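Local coordinates for protein 1-pyrroline-5-carboxylate dehydrogenase (Thermus thermophilus, PDB 1UZB) that probably catalyses the NAD-dependent oxidation of 1-pyrroline-5-carboxylate, through its open-chain glutamate semialdehyde, to glutamate in proline breakdown, at residues A118-E123 against A133-A138; V178-W183 against Y246-P251; N184-I189 against E210-V215; G192-P197 against K218-F223. All blocks are in the same frame, centred on the assembly; numbering follows the deposited sequence.

Contact 1: A118-E123 against A133-A138; sequences ATLVYE and ADVAEA
Leu120 lays the CD1 methyl at its end against Asp134, 3.5 Å from Asp134 CB and 3.6 Å from Asp134 CG. The methyl lies nearly as close to both carboxylate oxygens, so the leucine rests on the whole acid group rather than on its methylene alone. Its other methyl, CD2, only skirts OD2. With CG anti to the carbonyl carbon (chi1 -75°) and the chain then extended, Leu120 stretches across the gap between two helices whose nearest CA atoms, those of Leu120 and Asp134, are still 8.5 Å apart. Val135 meets the same methyl from the next position on its helix, its CG2 lying 3.9 Å from Leu120 CD1, while farther round it packs on Leu116 and Glu117.

Helices 113-124 and 128-149 follow each other through a tight turn, and the contact closes the corner between them. Lys126, in the turn, forms a salt bridge with Asp134 OD2. The other oxygen, OD1, accepts a hydrogen bond from the backbone N of Ala188, at the start of helix 188-199. Were Asp134 an alanine, Lys126 would probably lose its counter-charge and the Ala188 N-H its acceptor, and part of Leu120 would be bared.

A buried carboxylate thus spends one oxygen on the lysine of the connecting turn and the other on the first amide of helix 188-199, and offers its carbon atoms to a leucine. Both partners are likely to stabilise the ionised form of the acid, which would help offset the cost of burying it.

Contact 2: V178-W183 against Y246-P251; sequences VVIAPW and YLVEHP
Strand 165-180 reaches its last residues as helix 242-248 makes its final turn, which runs roughly antiparallel to the strand, at a slant; the nearest CA atoms, those of Val178 and Leu247, are 6.8 Å apart. Alternation along the strand turns Val178 and Ile180 to the helix and Val179 to the other side. No hydrogen bond joins the segments. At the end of the helix, His250 N bonds back to Leu247 O at 3.1 Å, and Lys283 takes both Val248 O and His250 O.

Val178 meets Leu247 obliquely: its CG2 branch lies 3.8 Å from Leu247 CD1, and the two CB atoms are 4.2 Å apart, so the side chains touch near their bases as well as at their methyls. This Val178 rotamer puts CG1 in the crowded position between backbone N and carbonyl carbon (chi1 58°) and thereby turns CG2 to the leucine.

The setting is the Rossmann-like NAD-binding sheet of aldehyde dehydrogenases. Strand 165-180 runs between parallel neighbours 203-207 and 255-259, while helix 242-248 belongs to the connection from strand 233-235 to 255-259. Met193 and Ile194 of helix 188-199 pack on Val179 across the sheet.

Farther along, Ile180 and Val248 cross at about a right angle. The isoleucine, extended beyond CG1 (chi2 175°), brings its end methyl CD1 within 3.8 Å of Val248 CG2, a single methyl-to-methyl touch. Ile256 on strand 255-259 packs against both Val178 and Val248, and Phe258 lies beside Ile180.

Contact 3: N184-I189 against E210-V215; sequences NFPVAI and EDAVVV
Ala212, at the N-cap position of helix 213-226, presses its methyl on the ring of Pro186: Ala212 CB and Pro186 CB are 3.2 Å apart, tighter than usual van der Waals contact. The carbonyl oxygen of Ala212 takes a hydrogen bond from a water that also donates to Pro186 O, at 3.0 Å each, so one molecule ties two acceptors that could not bond each other. The next touch comes at Val215, whose two methyls divide the work. CG1, lodged between backbone N and carbonyl carbon (chi1 75°), sits 3.6 Å from Pro186 CB. CG2 butts against Val187 CG2 at 3.2 Å, again closer than normal, the two valines crossing at about a right angle.

Pro186 ends the Pro-Trp-Asn-Phe-Pro run characteristic of aldehyde dehydrogenases, just ahead of helix 188-199, so the contact joins the entrances of two helices. Leu120 of helix 113-124 packs on Pro186 and Val187, and the carboxylate of Glu123 accepts the backbone N-H groups of Val214 and Val215.

Side chain to side chain, the contact is purely apolar and closely fitted; its one polar link is between main chains, a water that donates a hydrogen bond to each of two carbonyl oxygens.

Contact 4: G192-P197 against K218-F223; sequences GMIVGP and KVFEIF
The segments 192-197 and 218-223, each within a longer helix, run nearly parallel, their axes 25° apart in direction, yet 12.7 Å separates them, so long side chains must bridge the space; the closest CA atoms belong to Val195 and Phe223. Ile194 reaches across with its end methyl. With CD1 anti to CA (chi2 173°), it brings that methyl to 4.0 Å from Phe220 CE1 and 4.1 Å from Phe223 CE2. At Phe223 the methyl lies at the ring edge, near its plane, and Ile194 CG2 is as close to the same carbon. On the next residue, Val195 CG1 touches Phe223 CE1 at 3.9 Å.

These helices belong to two successive beta-alpha-beta crossovers, which carry the chain from strand 165-180 to 203-207 and on to 233-235. Both lie on one face of the dinucleotide-binding sheet, and Val233, on the sheet, touches Ile194, Phe220 and Phe223.

The two phenylalanines also pack on each other within their own helix. Phe223 CD2 stands 3.8 Å above the centre of the Phe220 ring, while Val219 O lies over a face of Phe223, offset toward its rim. Cutting Phe223 back to an alanine is likely to open a gap between the helices, deprive Val195 of its partner and take the cover from one face of the Phe220 ring. Pro197, whose N can form no bond to the preceding turn, kinks the first helix just past the contact, and its own carbonyl oxygen is taken by Asn202.

In the fold
All four contacts are buried within the chain, and no other subunit touches them. Contacts 3 and 4 join the same two helices, 188-199 and 213-226: contact 3 at their entrances, with a water between main chains, and contact 4 further along, where aromatic rings span a wider gap. Contact 2 lies across the sheet from contact 4, with Val179 packing on Ile194 from the intervening strand, and its chemistry is aliphatic throughout. Contact 1, between consecutive helices, differs in holding a buried carboxylate, yet it is bonded to contacts 3 and 4: Asp134 and Glu123 receive backbone amides of contact 3, and Thr119 bonds Lys218 of contact 4.

Contact 1: A118-E123 against A133-A138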
loop_
_atom_site.group_PDB
_atom_site.type_symbol
_atom_site.label_atom_id
_atom_site.label_comp_id
_atom_site.label_asym_id
_atom_site.label_seq_id
_atom_site.Cartn_x
_atom_site.Cartn_y
_atom_site.Cartn_z
ATOM N N ALA A 118 -39.282 2.605 -20.394
ATOM C CA ALA A 118 -40.559 2.850 -21.054
ATOM C C ALA A 118 -41.444 3.764 -20.215
ATOM O O ALA A 118 -42.189 4.587 -20.752
ATOM C CB ALA A 118 -41.270 1.529 -21.315
ATOM N N THR A 119 -41.363 3.622 -18.897
ATOM C CA THR A 119 -42.169 4.450 -18.012
ATOM C C THR A 119 -41.685 5.898 -18.100
ATOM O O THR A 119 -42.487 6.828 -18.053
ATOM C CB THR A 119 -42.109 3.945 -16.555
ATOM O OG1 THR A 119 -42.517 2.572 -16.516
ATOM C CG2 THR A 119 -43.045 4.755 -15.671
ATOM N N LEU A 120 -40.377 6.089 -18.243
ATOM C CA LEU A 120 -39.815 7.434 -18.377
ATOM C C LEU A 120 -40.257 8.063 -19.696
ATOM O O LEU A 120 -40.553 9.257 -19.762
ATOM C CB LEU A 120 -38.285 7.384 -18.338
ATOM C CG LEU A 120 -37.643 7.144 -16.971
ATOM C CD1 LEU A 120 -36.148 6.948 -17.152
ATOM C CD2 LEU A 120 -37.921 8.324 -16.048
ATOM N N VAL A 121 -40.276 7.256 -20.751
ATOM C CA VAL A 121 -40.695 7.730 -22.061
ATOM C C VAL A 121 -42.099 8.324 -21.973
ATOM O O VAL A 121 -42.339 9.450 -22.411
ATOM C CB VAL A 121 -40.694 6.571 -23.092
ATOM C CG1 VAL A 121 -41.362 7.015 -24.385
ATOM C CG2 VAL A 121 -39.263 6.118 -23.365
ATOM N N TYR A 122 -43.021 7.564 -21.389
ATOM C CA TYR A 122 -44.403 8.008 -21.265
ATOM C C TYR A 122 -44.698 9.043 -20.188
ATOM O O TYR A 122 -45.506 9.944 -20.419
ATOM C CB TYR A 122 -45.328 6.802 -21.062
ATOM C CG TYR A 122 -45.498 5.959 -22.303
ATOM C CD1 TYR A 122 -45.101 4.623 -22.325
ATOM C CD2 TYR A 122 -46.039 6.508 -23.467
ATOM C CE1 TYR A 122 -45.239 3.854 -23.478
ATOM C CE2 TYR A 122 -46.180 5.749 -24.622
ATOM C CZ TYR A 122 -45.777 4.424 -24.619
ATOM O OH TYR A 122 -45.913 3.673 -25.763
ATOM N N GLU A 123 -44.054 8.940 -19.026
ATOM C CA GLU A 123 -44.346 9.886 -17.952
ATOM C C GLU A 123 -43.656 11.246 -18.026
ATOM O O GLU A 123 -44.259 12.260 -17.656
ATOM C CB GLU A 123 -44.073 9.270 -16.575
ATOM C CG GLU A 123 -44.708 10.096 -15.457
ATOM C CD GLU A 123 -44.563 9.489 -14.072
ATOM O OE1 GLU A 123 -45.391 9.834 -13.198
ATOM O OE2 GLU A 123 -43.627 8.688 -13.850
ATOM N N ALA A 133 -30.266 6.060 -20.486
ATOM C CA ALA A 133 -29.180 6.676 -19.730
ATOM C C ALA A 133 -29.603 6.952 -18.289
ATOM O O ALA A 133 -28.813 6.797 -17.361
ATOM C CB ALA A 133 -28.741 7.975 -20.403
ATOM N N ASP A 134 -30.858 7.356 -18.117
ATOM C CA ASP A 134 -31.423 7.674 -16.807
ATOM C C ASP A 134 -31.407 6.424 -15.920
ATOM O O ASP A 134 -30.855 6.436 -14.819
ATOM C CB ASP A 134 -32.860 8.191 -17.002
ATOM C CG ASP A 134 -33.461 8.802 -15.745
ATOM O OD1 ASP A 134 -33.306 8.222 -14.652
ATOM O OD2 ASP A 134 -34.122 9.857 -15.864
ATOM N N VAL A 135 -31.999 5.337 -16.404
ATOM C CA VAL A 135 -32.040 4.105 -15.626
ATOM C C VAL A 135 -30.637 3.546 -15.374
ATOM O O VAL A 135 -30.351 3.036 -14.283
ATOM C CB VAL A 135 -32.913 3.043 -16.327
ATOM C CG1 VAL A 135 -32.913 1.753 -15.522
ATOM C CG2 VAL A 135 -34.343 3.569 -16.472
ATOM N N ALA A 136 -29.761 3.643 -16.371
ATOM C CA ALA A 136 -28.393 3.156 -16.222
ATOM C C ALA A 136 -27.688 3.908 -15.093
ATOM O O ALA A 136 -26.948 3.314 -14.310
ATOM C CB ALA A 136 -27.633 3.329 -17.529
ATOM N N GLU A 137 -27.924 5.215 -15.007
ATOM C CA GLU A 137 -27.319 6.037 -13.964
ATOM C C GLU A 137 -27.847 5.626 -12.586
ATOM O O GLU A 137 -27.099 5.619 -11.615
ATOM C CB GLU A 137 -27.613 7.518 -14.214
ATOM C CG GLU A 137 -26.914 8.460 -13.243
ATOM C CD GLU A 137 -27.268 9.915 -13.478
ATOM O OE1 GLU A 137 -27.307 10.338 -14.650
ATOM O OE2 GLU A 137 -27.494 10.643 -12.490
ATOM N N ALA A 138 -29.136 5.299 -12.503
ATOM C CA ALA A 138 -29.736 4.873 -11.238
ATOM C C ALA A 138 -29.049 3.596 -10.748
ATOM O O ALA A 138 -28.700 3.476 -9.575
ATOM C CB ALA A 138 -31.232 4.623 -11.425
#

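Contact 2: V178-W183 against Y246-P251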
loop_
_atom_site.group_PDB
_atom_site.type_symbol
_atom_site.label_atom_id
_atom_site.label_comp_id
_atom_site.label_asym_id
_atom_site.label_seq_id
_atom_site.Cartn_x
_atom_site.Cartn_y
_atom_site.Cartn_z
ATOM N N VAL A 178 -35.154 13.838 4.860
ATOM C CA VAL A 178 -36.076 13.925 3.742
ATOM C C VAL A 178 -35.345 14.175 2.426
ATOM O O VAL A 178 -34.360 14.926 2.369
ATOM C CB VAL A 178 -37.134 15.043 3.970
ATOM C CG1 VAL A 178 -36.449 16.386 4.175
ATOM C CG2 VAL A 178 -38.099 15.106 2.787
ATOM N N VAL A 179 -35.825 13.508 1.382
ATOM C CA VAL A 179 -35.281 13.641 0.040
ATOM C C VAL A 179 -36.354 14.285 -0.833
ATOM O O VAL A 179 -37.497 13.823 -0.869
ATOM C CB VAL A 179 -34.903 12.257 -0.544
ATOM C CG1 VAL A 179 -34.700 12.350 -2.053
ATOM C CG2 VAL A 179 -33.634 11.750 0.125
ATOM N N ILE A 180 -35.984 15.358 -1.521
ATOM C CA ILE A 180 -36.896 16.072 -2.409
ATOM C C ILE A 180 -36.252 15.954 -3.786
ATOM O O ILE A 180 -35.272 16.638 -4.092
ATOM C CB ILE A 180 -37.035 17.545 -1.968
ATOM C CG1 ILE A 180 -37.636 17.586 -0.558
ATOM C CG2 ILE A 180 -37.916 18.317 -2.947
ATOM C CD1 ILE A 180 -37.713 18.959 0.053
ATOM N N ALA A 181 -36.810 15.063 -4.601
ATOM C CA ALA A 181 -36.282 14.760 -5.929
ATOM C C ALA A 181 -36.847 15.559 -7.099
ATOM O O ALA A 181 -37.939 16.118 -7.025
ATOM C CB ALA A 181 -36.450 13.266 -6.204
ATOM N N PRO A 182 -36.097 15.605 -8.210
ATOM C CA PRO A 182 -36.482 16.324 -9.425
ATOM C C PRO A 182 -37.262 15.448 -10.398
ATOM O O PRO A 182 -37.259 14.220 -10.288
ATOM C CB PRO A 182 -35.137 16.731 -10.002
ATOM C CG PRO A 182 -34.326 15.503 -9.750
ATOM C CD PRO A 182 -34.707 15.122 -8.319
ATOM N N TRP A 183 -37.927 16.089 -11.355
ATOM C CA TRP A 183 -38.695 15.363 -12.356
ATOM C C TRP A 183 -37.882 15.036 -13.602
ATOM O O TRP A 183 -38.272 14.164 -14.376
ATOM C CB TRP A 183 -39.945 16.152 -12.781
ATOM C CG TRP A 183 -39.695 17.582 -13.186
ATOM C CD1 TRP A 183 -39.869 18.690 -12.409
ATOM C CD2 TRP A 183 -39.247 18.059 -14.466
ATOM N NE1 TRP A 183 -39.565 19.825 -13.120
ATOM C CE2 TRP A 183 -39.179 19.468 -14.385
ATOM C CE3 TRP A 183 -38.898 17.433 -15.673
ATOM C CZ2 TRP A 183 -38.777 20.264 -15.462
ATOM C CZ3 TRP A 183 -38.499 18.228 -16.748
ATOM C CH2 TRP A 183 -38.442 19.628 -16.632
ATOM N N TYR A 246 -43.547 20.950 5.449
ATOM C CA TYR A 246 -43.740 20.328 6.752
ATOM C C TYR A 246 -42.492 19.578 7.221
ATOM O O TYR A 246 -42.091 19.689 8.381
ATOM C CB TYR A 246 -44.928 19.365 6.694
ATOM C CG TYR A 246 -45.271 18.723 8.017
ATOM C CD1 TYR A 246 -45.903 19.450 9.026
ATOM C CD2 TYR A 246 -44.960 17.387 8.262
ATOM C CE1 TYR A 246 -46.220 18.860 10.247
ATOM C CE2 TYR A 246 -45.269 16.787 9.481
ATOM C CZ TYR A 246 -45.901 17.530 10.469
ATOM O OH TYR A 246 -46.222 16.942 11.672
ATOM N N LEU A 247 -41.876 18.818 6.322
ATOM C CA LEU A 247 -40.688 18.049 6.676
ATOM C C LEU A 247 -39.421 18.891 6.792
ATOM O O LEU A 247 -38.645 18.725 7.734
ATOM C CB LEU A 247 -40.483 16.920 5.664
ATOM C CG LEU A 247 -41.549 15.826 5.765
ATOM C CD1 LEU A 247 -41.387 14.835 4.624
ATOM C CD2 LEU A 247 -41.426 15.131 7.112
ATOM N N VAL A 248 -39.211 19.791 5.840
ATOM C CA VAL A 248 -38.031 20.645 5.866
ATOM C C VAL A 248 -37.946 21.466 7.154
ATOM O O VAL A 248 -36.862 21.643 7.710
ATOM C CB VAL A 248 -38.016 21.599 4.646
ATOM C CG1 VAL A 248 -36.981 22.695 4.845
ATOM C CG2 VAL A 248 -37.711 20.806 3.377
ATOM N N GLU A 249 -39.089 21.951 7.631
ATOM C CA GLU A 249 -39.139 22.775 8.840
ATOM C C GLU A 249 -39.367 21.990 10.133
ATOM O O GLU A 249 -39.360 22.561 11.224
ATOM C CB GLU A 249 -40.242 23.829 8.699
ATOM C CG GLU A 249 -40.105 24.719 7.472
ATOM C CD GLU A 249 -41.260 25.694 7.322
ATOM O OE1 GLU A 249 -42.424 25.239 7.285
ATOM O OE2 GLU A 249 -41.004 26.913 7.233
ATOM N N HIS A 250 -39.552 20.682 10.011
ATOM C CA HIS A 250 -39.815 19.824 11.161
ATOM C C HIS A 250 -38.636 19.748 12.131
ATOM O O HIS A 250 -37.484 19.609 11.717
ATOM C CB HIS A 250 -40.175 18.421 10.666
ATOM C CG HIS A 250 -40.979 17.617 11.639
ATOM N ND1 HIS A 250 -40.482 17.197 12.855
ATOM C CD2 HIS A 250 -42.244 17.138 11.563
ATOM C CE1 HIS A 250 -41.406 16.494 13.485
ATOM N NE2 HIS A 250 -42.483 16.443 12.723
ATOM N N PRO A 251 -38.907 19.845 13.441
ATOM C CA PRO A 251 -37.804 19.773 14.403
ATOM C C PRO A 251 -37.141 18.398 14.450
ATOM O O PRO A 251 -36.002 18.273 14.898
ATOM C CB PRO A 251 -38.475 20.137 15.727
ATOM C CG PRO A 251 -39.883 19.647 15.539
ATOM C CD PRO A 251 -40.191 20.082 14.126
#

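Contact 3: N184-I189 against E210-V215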
loop_
_atom_site.group_PDB
_atom_site.type_symbol
_atom_site.label_atom_id
_atom_site.label_comp_id
_atom_site.label_asym_id
_atom_site.label_seq_id
_atom_site.Cartn_x
_atom_site.Cartn_y
_atom_site.Cartn_z
ATOM N N ASN A 184 -36.751 15.711 -13.800
ATOM C CA ASN A 184 -35.976 15.466 -15.014
ATOM C C ASN A 184 -35.144 14.182 -15.029
ATOM O O ASN A 184 -34.848 13.652 -16.099
ATOM C CB ASN A 184 -35.135 16.703 -15.362
ATOM C CG ASN A 184 -33.971 16.919 -14.423
ATOM O OD1 ASN A 184 -34.005 16.536 -13.255
ATOM N ND2 ASN A 184 -32.930 17.564 -14.934
ATOM N N PHE A 185 -34.769 13.688 -13.854
ATOM C CA PHE A 185 -34.050 12.418 -13.736
ATOM C C PHE A 185 -34.725 11.727 -12.561
ATOM O O PHE A 185 -34.111 11.489 -11.523
ATOM C CB PHE A 185 -32.560 12.629 -13.463
ATOM C CG PHE A 185 -31.798 13.110 -14.660
ATOM C CD1 PHE A 185 -31.660 14.470 -14.913
ATOM C CD2 PHE A 185 -31.256 12.200 -15.564
ATOM C CE1 PHE A 185 -30.991 14.920 -16.054
ATOM C CE2 PHE A 185 -30.588 12.637 -16.706
ATOM C CZ PHE A 185 -30.456 14.002 -16.950
ATOM N N PRO A 186 -36.016 11.388 -12.729
ATOM C CA PRO A 186 -36.860 10.738 -11.727
ATOM C C PRO A 186 -36.549 9.306 -11.336
ATOM O O PRO A 186 -37.192 8.754 -10.442
ATOM C CB PRO A 186 -38.255 10.909 -12.302
ATOM C CG PRO A 186 -38.019 10.747 -13.747
ATOM C CD PRO A 186 -36.744 11.523 -14.005
ATOM N N VAL A 187 -35.600 8.685 -12.022
ATOM C CA VAL A 187 -35.187 7.347 -11.632
ATOM C C VAL A 187 -33.768 7.501 -11.082
ATOM O O VAL A 187 -33.508 7.169 -9.934
ATOM C CB VAL A 187 -35.186 6.342 -12.805
ATOM C CG1 VAL A 187 -34.681 4.985 -12.316
ATOM C CG2 VAL A 187 -36.592 6.191 -13.359
ATOM N N ALA A 188 -32.871 8.060 -11.888
ATOM C CA ALA A 188 -31.480 8.245 -11.483
ATOM C C ALA A 188 -31.241 9.075 -10.218
ATOM O O ALA A 188 -30.707 8.566 -9.235
ATOM C CB ALA A 188 -30.682 8.843 -12.635
ATOM N N ILE A 189 -31.610 10.353 -10.245
ATOM C CA ILE A 189 -31.379 11.214 -9.087
ATOM C C ILE A 189 -32.262 10.831 -7.899
ATOM O O ILE A 189 -31.831 10.891 -6.750
ATOM C CB ILE A 189 -31.549 12.692 -9.480
ATOM C CG1 ILE A 189 -30.458 13.058 -10.492
ATOM C CG2 ILE A 189 -31.446 13.593 -8.254
ATOM C CD1 ILE A 189 -30.530 14.478 -11.002
ATOM N N GLU A 210 -43.855 15.975 -8.612
ATOM C CA GLU A 210 -45.230 15.732 -9.054
ATOM C C GLU A 210 -45.385 15.103 -10.435
ATOM O O GLU A 210 -46.242 14.243 -10.633
ATOM C CB GLU A 210 -46.040 17.032 -9.035
ATOM C CG GLU A 210 -46.187 17.686 -7.680
ATOM C CD GLU A 210 -47.140 18.868 -7.719
ATOM O OE1 GLU A 210 -47.165 19.643 -6.743
ATOM O OE2 GLU A 210 -47.870 19.014 -8.723
ATOM N N ASP A 211 -44.560 15.536 -11.384
ATOM C CA ASP A 211 -44.633 15.038 -12.755
ATOM C C ASP A 211 -44.072 13.638 -12.965
ATOM O O ASP A 211 -44.235 13.064 -14.043
ATOM C CB ASP A 211 -43.906 16.001 -13.700
ATOM C CG ASP A 211 -44.611 17.337 -13.832
ATOM O OD1 ASP A 211 -45.764 17.354 -14.310
ATOM O OD2 ASP A 211 -44.011 18.369 -13.462
ATOM N N ALA A 212 -43.427 13.083 -11.943
ATOM C CA ALA A 212 -42.821 11.764 -12.065
ATOM C C ALA A 212 -43.131 10.824 -10.905
ATOM O O ALA A 212 -42.294 10.008 -10.516
ATOM C CB ALA A 212 -41.307 11.921 -12.220
ATOM N N VAL A 213 -44.342 10.916 -10.370
ATOM C CA VAL A 213 -44.733 10.067 -9.247
ATOM C C VAL A 213 -44.875 8.579 -9.593
ATOM O O VAL A 213 -44.638 7.719 -8.745
ATOM C CB VAL A 213 -46.062 10.550 -8.616
ATOM C CG1 VAL A 213 -45.872 11.928 -8.011
ATOM C CG2 VAL A 213 -47.165 10.573 -9.665
ATOM N N VAL A 214 -45.253 8.265 -10.829
ATOM C CA VAL A 214 -45.418 6.863 -11.197
ATOM C C VAL A 214 -44.101 6.101 -11.236
ATOM O O VAL A 214 -43.995 5.008 -10.681
ATOM C CB VAL A 214 -46.125 6.705 -12.563
ATOM C CG1 VAL A 214 -46.150 5.237 -12.973
ATOM C CG2 VAL A 214 -47.547 7.239 -12.470
ATOM N N VAL A 215 -43.093 6.665 -11.889
ATOM C CA VAL A 215 -41.818 5.967 -11.951
ATOM C C VAL A 215 -41.176 5.887 -10.561
ATOM O O VAL A 215 -40.436 4.947 -10.266
ATOM C CB VAL A 215 -40.854 6.623 -12.965
ATOM C CG1 VAL A 215 -40.284 7.914 -12.405
ATOM C CG2 VAL A 215 -39.757 5.636 -13.328
HETATM O O HOH W 1 -39.625 10.012 -9.200
#

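Contact 4: G192-P197 against K218-F223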
loop_
_atom_site.group_PDB
_atom_site.type_symbol
_atom_site.label_atom_id
_atom_site.label_comp_id
_atom_site.label_asym_id
_atom_site.label_seq_id
_atom_site.Cartn_x
_atom_site.Cartn_y
_atom_site.Cartn_z
ATOM N N GLY A 192 -30.372 7.846 -6.452
ATOM C CA GLY A 192 -29.118 8.231 -5.831
ATOM C C GLY A 192 -29.267 8.995 -4.529
ATOM O O GLY A 192 -28.571 8.723 -3.544
ATOM N N MET A 193 -30.181 9.957 -4.522
ATOM C CA MET A 193 -30.416 10.785 -3.345
ATOM C C MET A 193 -30.937 10.000 -2.149
ATOM O O MET A 193 -30.761 10.412 -1.000
ATOM C CB MET A 193 -31.406 11.899 -3.676
ATOM C CG MET A 193 -30.919 12.877 -4.722
ATOM S SD MET A 193 -32.158 14.144 -5.031
ATOM C CE MET A 193 -31.787 15.181 -3.679
ATOM N N ILE A 194 -31.582 8.870 -2.427
ATOM C CA ILE A 194 -32.137 8.007 -1.390
ATOM C C ILE A 194 -31.140 6.955 -0.908
ATOM O O ILE A 194 -30.868 6.847 0.290
ATOM C CB ILE A 194 -33.389 7.249 -1.903
ATOM C CG1 ILE A 194 -34.521 8.233 -2.202
ATOM C CG2 ILE A 194 -33.831 6.207 -0.879
ATOM C CD1 ILE A 194 -35.715 7.589 -2.872
ATOM N N VAL A 195 -30.581 6.188 -1.843
ATOM C CA VAL A 195 -29.678 5.108 -1.464
ATOM C C VAL A 195 -28.331 5.531 -0.898
ATOM O O VAL A 195 -27.714 4.765 -0.164
ATOM C CB VAL A 195 -29.467 4.098 -2.637
ATOM C CG1 VAL A 195 -30.814 3.547 -3.093
ATOM C CG2 VAL A 195 -28.737 4.753 -3.793
ATOM N N GLY A 196 -27.872 6.735 -1.224
ATOM C CA GLY A 196 -26.604 7.194 -0.678
ATOM C C GLY A 196 -26.718 7.284 0.837
ATOM O O GLY A 196 -25.966 6.631 1.568
ATOM N N PRO A 197 -27.661 8.091 1.347
ATOM C CA PRO A 197 -27.831 8.220 2.800
ATOM C C PRO A 197 -28.172 6.888 3.474
ATOM O O PRO A 197 -27.648 6.561 4.539
ATOM C CB PRO A 197 -28.976 9.223 2.923
ATOM C CG PRO A 197 -28.797 10.084 1.703
ATOM C CD PRO A 197 -28.481 9.081 0.625
ATOM N N LYS A 218 -42.548 2.889 -8.954
ATOM C CA LYS A 218 -41.940 1.670 -9.473
ATOM C C LYS A 218 -40.569 1.436 -8.852
ATOM O O LYS A 218 -40.165 0.291 -8.644
ATOM C CB LYS A 218 -41.846 1.717 -11.002
ATOM C CG LYS A 218 -43.204 1.660 -11.680
ATOM C CD LYS A 218 -43.079 1.486 -13.185
ATOM C CE LYS A 218 -44.446 1.339 -13.833
ATOM N NZ LYS A 218 -44.332 0.971 -15.268
ATOM N N VAL A 219 -39.846 2.512 -8.549
ATOM C CA VAL A 219 -38.551 2.356 -7.904
ATOM C C VAL A 219 -38.806 1.794 -6.501
ATOM O O VAL A 219 -38.062 0.939 -6.025
ATOM C CB VAL A 219 -37.791 3.705 -7.826
ATOM C CG1 VAL A 219 -36.574 3.574 -6.916
ATOM C CG2 VAL A 219 -37.354 4.126 -9.230
ATOM N N PHE A 220 -39.870 2.252 -5.841
ATOM C CA PHE A 220 -40.168 1.730 -4.514
ATOM C C PHE A 220 -40.614 0.275 -4.540
ATOM O O PHE A 220 -40.423 -0.449 -3.563
ATOM C CB PHE A 220 -41.180 2.607 -3.774
ATOM C CG PHE A 220 -40.526 3.598 -2.862
ATOM C CD1 PHE A 220 -39.919 4.739 -3.377
ATOM C CD2 PHE A 220 -40.412 3.337 -1.499
ATOM C CE1 PHE A 220 -39.201 5.599 -2.556
ATOM C CE2 PHE A 220 -39.695 4.192 -0.666
ATOM C CZ PHE A 220 -39.087 5.327 -1.195
ATOM N N GLU A 221 -41.195 -0.165 -5.652
ATOM C CA GLU A 221 -41.579 -1.567 -5.762
ATOM C C GLU A 221 -40.280 -2.368 -5.678
ATOM O O GLU A 221 -40.232 -3.436 -5.073
ATOM C CB GLU A 221 -42.257 -1.858 -7.102
ATOM C CG GLU A 221 -43.693 -1.383 -7.212
ATOM C CD GLU A 221 -44.323 -1.799 -8.525
ATOM O OE1 GLU A 221 -43.779 -1.428 -9.584
ATOM O OE2 GLU A 221 -45.358 -2.495 -8.502
ATOM N N ILE A 222 -39.224 -1.839 -6.293
ATOM C CA ILE A 222 -37.926 -2.499 -6.269
ATOM C C ILE A 222 -37.356 -2.506 -4.848
ATOM O O ILE A 222 -36.852 -3.532 -4.381
ATOM C CB ILE A 222 -36.941 -1.809 -7.238
ATOM C CG1 ILE A 222 -37.399 -2.047 -8.682
ATOM C CG2 ILE A 222 -35.532 -2.352 -7.036
ATOM C CD1 ILE A 222 -36.646 -1.229 -9.719
ATOM N N PHE A 223 -37.443 -1.378 -4.151
ATOM C CA PHE A 223 -36.937 -1.331 -2.780
ATOM C C PHE A 223 -37.679 -2.345 -1.906
ATOM O O PHE A 223 -37.075 -3.023 -1.070
ATOM C CB PHE A 223 -37.108 0.064 -2.163
ATOM C CG PHE A 223 -36.265 1.145 -2.803
ATOM C CD1 PHE A 223 -35.066 0.850 -3.453
ATOM C CD2 PHE A 223 -36.657 2.476 -2.705
ATOM C CE1 PHE A 223 -34.272 1.875 -3.992
ATOM C CE2 PHE A 223 -35.876 3.498 -3.236
ATOM C CZ PHE A 223 -34.682 3.199 -3.880
#